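Local atomic coordinates of thiol-activated cytolysin (Desulfobulbus propionicus, PDB entry 6NAL), a protein that probably forms pores in membranes, as a bacterial toxin of the cholesterol-dependent cytolysin family. Residues I29-E37 against I46-S54. Sequence-based numbering, arbitrary orientation.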
loop_
_atom_site.group_PDB
_atom_site.type_symbol
_atom_site.label_atom_id
_atom_site.label_comp_id
_atom_site.label_asym_id
_atom_site.label_seq_id
_atom_site.Cartn_x
_atom_site.Cartn_y
_atom_site.Cartn_z
ATOM N N ILE A 29 6.012 6.936 -20.696
ATOM C CA ILE A 29 5.784 8.041 -19.778
ATOM C C ILE A 29 7.161 8.437 -19.260
ATOM O O ILE A 29 7.966 7.570 -18.913
ATOM C CB ILE A 29 4.837 7.625 -18.635
ATOM C CG1 ILE A 29 3.688 6.763 -19.178
ATOM C CG2 ILE A 29 4.334 8.868 -17.921
ATOM C CD1 ILE A 29 2.624 7.552 -19.866
ATOM N N SER A 30 7.470 9.707 -19.248
ATOM C CA SER A 30 8.858 10.079 -18.909
ATOM C C SER A 30 8.865 11.238 -17.916
ATOM O O SER A 30 9.083 12.396 -18.278
ATOM C CB SER A 30 9.643 10.418 -20.176
ATOM O OG SER A 30 9.092 11.556 -20.820
ATOM N N ASN A 31 8.646 10.913 -16.649
ATOM C CA ASN A 31 8.306 11.922 -15.652
ATOM C C ASN A 31 8.066 11.216 -14.324
ATOM O O ASN A 31 7.364 10.208 -14.285
ATOM C CB ASN A 31 7.066 12.713 -16.087
ATOM C CG ASN A 31 5.959 11.816 -16.616
ATOM O OD1 ASN A 31 5.445 10.960 -15.884
ATOM N ND2 ASN A 31 5.584 12.003 -17.894
ATOM N N ILE A 32 8.664 11.694 -13.240
ATOM C CA ILE A 32 8.493 11.061 -11.936
ATOM C C ILE A 32 7.594 11.894 -11.014
ATOM O O ILE A 32 7.482 11.597 -9.824
ATOM C CB ILE A 32 9.871 10.780 -11.297
ATOM C CG1 ILE A 32 9.717 9.909 -10.040
ATOM C CG2 ILE A 32 10.619 12.051 -10.977
ATOM C CD1 ILE A 32 8.952 8.594 -10.220
ATOM N N ASP A 33 6.943 12.932 -11.543
ATOM C CA ASP A 33 6.228 13.914 -10.724
ATOM C C ASP A 33 4.791 13.452 -10.468
ATOM O O ASP A 33 3.814 14.036 -10.946
ATOM C CB ASP A 33 6.263 15.271 -11.419
ATOM C CG ASP A 33 5.857 15.185 -12.914
ATOM O OD1 ASP A 33 6.142 14.150 -13.571
ATOM O OD2 ASP A 33 5.241 16.152 -13.421
ATOM N N LEU A 34 4.666 12.385 -9.676
ATOM C CA LEU A 34 3.370 11.774 -9.382
ATOM C C LEU A 34 3.095 11.794 -7.880
ATOM O O LEU A 34 3.146 10.751 -7.207
ATOM C CB LEU A 34 3.324 10.346 -9.922
ATOM C CG LEU A 34 3.351 10.125 -11.430
ATOM C CD1 LEU A 34 3.255 8.570 -11.711
ATOM C CD2 LEU A 34 2.261 10.836 -12.147
ATOM N N PRO A 35 2.782 12.962 -7.320
ATOM C CA PRO A 35 2.573 13.046 -5.872
ATOM C C PRO A 35 1.174 12.600 -5.499
ATOM O O PRO A 35 0.219 12.770 -6.256
ATOM C CB PRO A 35 2.766 14.534 -5.565
ATOM C CG PRO A 35 2.121 15.199 -6.808
ATOM C CD PRO A 35 2.543 14.272 -7.982
ATOM N N ALA A 36 1.065 12.039 -4.303
ATOM C CA ALA A 36 -0.229 11.672 -3.770
ATOM C C ALA A 36 -1.092 12.908 -3.586
ATOM O O ALA A 36 -0.603 13.988 -3.241
ATOM C CB ALA A 36 -0.052 10.958 -2.445
ATOM N N GLU A 37 -2.396 12.734 -3.799
ATOM C CA GLU A 37 -3.337 13.831 -3.638
ATOM C C GLU A 37 -4.558 13.379 -2.845
ATOM O O GLU A 37 -4.882 12.196 -2.757
ATOM C CB GLU A 37 -3.795 14.427 -4.972
ATOM C CG GLU A 37 -3.914 13.441 -6.077
ATOM C CD GLU A 37 -4.041 14.099 -7.430
ATOM O OE1 GLU A 37 -4.825 13.595 -8.280
ATOM O OE2 GLU A 37 -3.367 15.130 -7.627
ATOM N N ILE A 46 -10.267 10.818 1.041
ATOM C CA ILE A 46 -10.049 10.123 -0.220
ATOM C C ILE A 46 -8.628 10.411 -0.631
ATOM O O ILE A 46 -8.275 11.566 -0.865
ATOM C CB ILE A 46 -11.056 10.552 -1.294
ATOM C CG1 ILE A 46 -12.468 10.187 -0.813
ATOM C CG2 ILE A 46 -10.739 9.849 -2.565
ATOM C CD1 ILE A 46 -13.573 10.910 -1.486
ATOM N N VAL A 47 -7.799 9.385 -0.683
ATOM C CA VAL A 47 -6.400 9.538 -1.054
ATOM C C VAL A 47 -6.166 8.826 -2.384
ATOM O O VAL A 47 -6.494 7.638 -2.533
ATOM C CB VAL A 47 -5.467 8.978 0.028
ATOM C CG1 VAL A 47 -4.006 9.097 -0.405
ATOM C CG2 VAL A 47 -5.677 9.665 1.353
HETATM N N MSE A 48 -5.540 9.536 -3.316
HETATM C CA MSE A 48 -5.266 8.992 -4.622
HETATM C C MSE A 48 -3.771 8.992 -4.844
HETATM O O MSE A 48 -3.122 10.020 -4.833
HETATM C CB MSE A 48 -5.968 9.765 -5.724
HETATM C CG MSE A 48 -5.608 9.187 -7.114
HETATM SE SE MSE A 48 -6.971 9.319 -8.489
HETATM C CE MSE A 48 -5.776 9.726 -9.957
ATOM N N THR A 49 -3.230 7.802 -5.063
ATOM C CA THR A 49 -1.810 7.592 -5.298
ATOM C C THR A 49 -1.610 7.083 -6.732
ATOM O O THR A 49 -2.493 6.441 -7.306
ATOM C CB THR A 49 -1.247 6.623 -4.246
ATOM O OG1 THR A 49 0.178 6.563 -4.376
ATOM C CG2 THR A 49 -1.858 5.223 -4.363
ATOM N N ARG A 50 -0.470 7.412 -7.336
ATOM C CA ARG A 50 -0.218 7.096 -8.730
ATOM C C ARG A 50 1.121 6.413 -8.846
ATOM O O ARG A 50 2.077 6.749 -8.153
ATOM C CB ARG A 50 -0.263 8.343 -9.615
ATOM C CG ARG A 50 -1.697 8.845 -9.839
ATOM C CD ARG A 50 -1.745 10.167 -10.586
ATOM N NE ARG A 50 -0.911 11.131 -9.895
ATOM C CZ ARG A 50 -0.675 12.364 -10.303
ATOM N NH1 ARG A 50 -1.206 12.829 -11.425
ATOM N NH2 ARG A 50 0.100 13.128 -9.564
ATOM N N GLU A 51 1.174 5.445 -9.733
ATOM C CA GLU A 51 2.368 4.647 -9.920
ATOM C C GLU A 51 2.572 4.393 -11.405
ATOM O O GLU A 51 1.627 4.081 -12.136
ATOM C CB GLU A 51 2.255 3.330 -9.194
ATOM C CG GLU A 51 3.569 2.687 -8.867
ATOM C CD GLU A 51 3.350 1.287 -8.258
ATOM O OE1 GLU A 51 2.171 0.812 -8.175
ATOM O OE2 GLU A 51 4.367 0.660 -7.870
ATOM N N LYS A 52 3.816 4.515 -11.813
ATOM C CA LYS A 52 4.251 4.281 -13.165
ATOM C C LYS A 52 4.558 2.801 -13.286
ATOM O O LYS A 52 5.348 2.271 -12.487
ATOM C CB LYS A 52 5.480 5.130 -13.470
ATOM C CG LYS A 52 5.947 5.024 -14.916
ATOM C CD LYS A 52 7.043 6.049 -15.266
ATOM C CE LYS A 52 8.034 5.421 -16.288
ATOM N NZ LYS A 52 8.515 6.294 -17.384
ATOM N N CYS A 53 3.926 2.146 -14.279
ATOM C CA CYS A 53 4.086 0.723 -14.530
ATOM C C CYS A 53 4.291 0.482 -16.009
ATOM O O CYS A 53 3.936 1.312 -16.844
ATOM C CB CYS A 53 2.862 -0.128 -14.145
ATOM S SG CYS A 53 2.226 0.181 -12.555
ATOM N N SER A 54 4.816 -0.697 -16.323
ATOM C CA SER A 54 4.865 -1.207 -17.675
ATOM C C SER A 54 4.340 -2.643 -17.689
ATOM O O SER A 54 4.385 -3.369 -16.700
ATOM C CB SER A 54 6.265 -1.094 -18.241
ATOM O OG SER A 54 7.082 -2.169 -17.889
HETATM O O HOH W 1 1.274 9.024 -5.920
#
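L34 lays its CD2 methyl over the centre of one face of the R50 guanidinium, 3.8 Å from CZ of R50, while the ring of P35 comes up at the edge, its CG in the guanidinium plane and its CD near that plane, 3.1 Å from NH2 of R50. The side chains of L34 and R50 cross at about a right angle; those of P35 and R50 lie side by side. A bend at chi3 (-54°) turns the end of R50 toward L34 and P35, bringing the guanidinium against the CD2 methyl. There NH2 of R50 gives a weak, bent hydrogen bond to the carbonyl O of P35, 3.3 Å long. NE of R50, buried here, has no partner. The carboxylate of E37 lies obliquely, with OE2 4.4 Å from NH2 of R50 and well out of the guanidinium plane, so any attraction is one of charge alone. Between the two backbones one water accepts from N of R50 and donates to O of L34. The other methyl of L34, CD1, points onto the strand, 4.1 Å from both N of K52 and CB of R50. Beyond the water the loop closes onto the strand as an antiparallel hydrogen-bonded pair, E37 with M48: N of E37 to O of M48 is 3.0 Å, and N of M48 to O of E37 is 2.8 Å, both nearly straight. This surface contact thus lays the loop after helix 2-12 along strand 44-59, ending at E37, the first residue of strand 37-41, which forms a hairpin with strand 44-59. Long strands 44-59 and 349-372 pair antiparallel, T49 bonding through its backbone to K359, consistent with the elongated linking sheet of this family; Y389 of strand 378-389 packs on A36 and V47; and C53 and S54 carry the sheet on into a parallel strand of the second subunit.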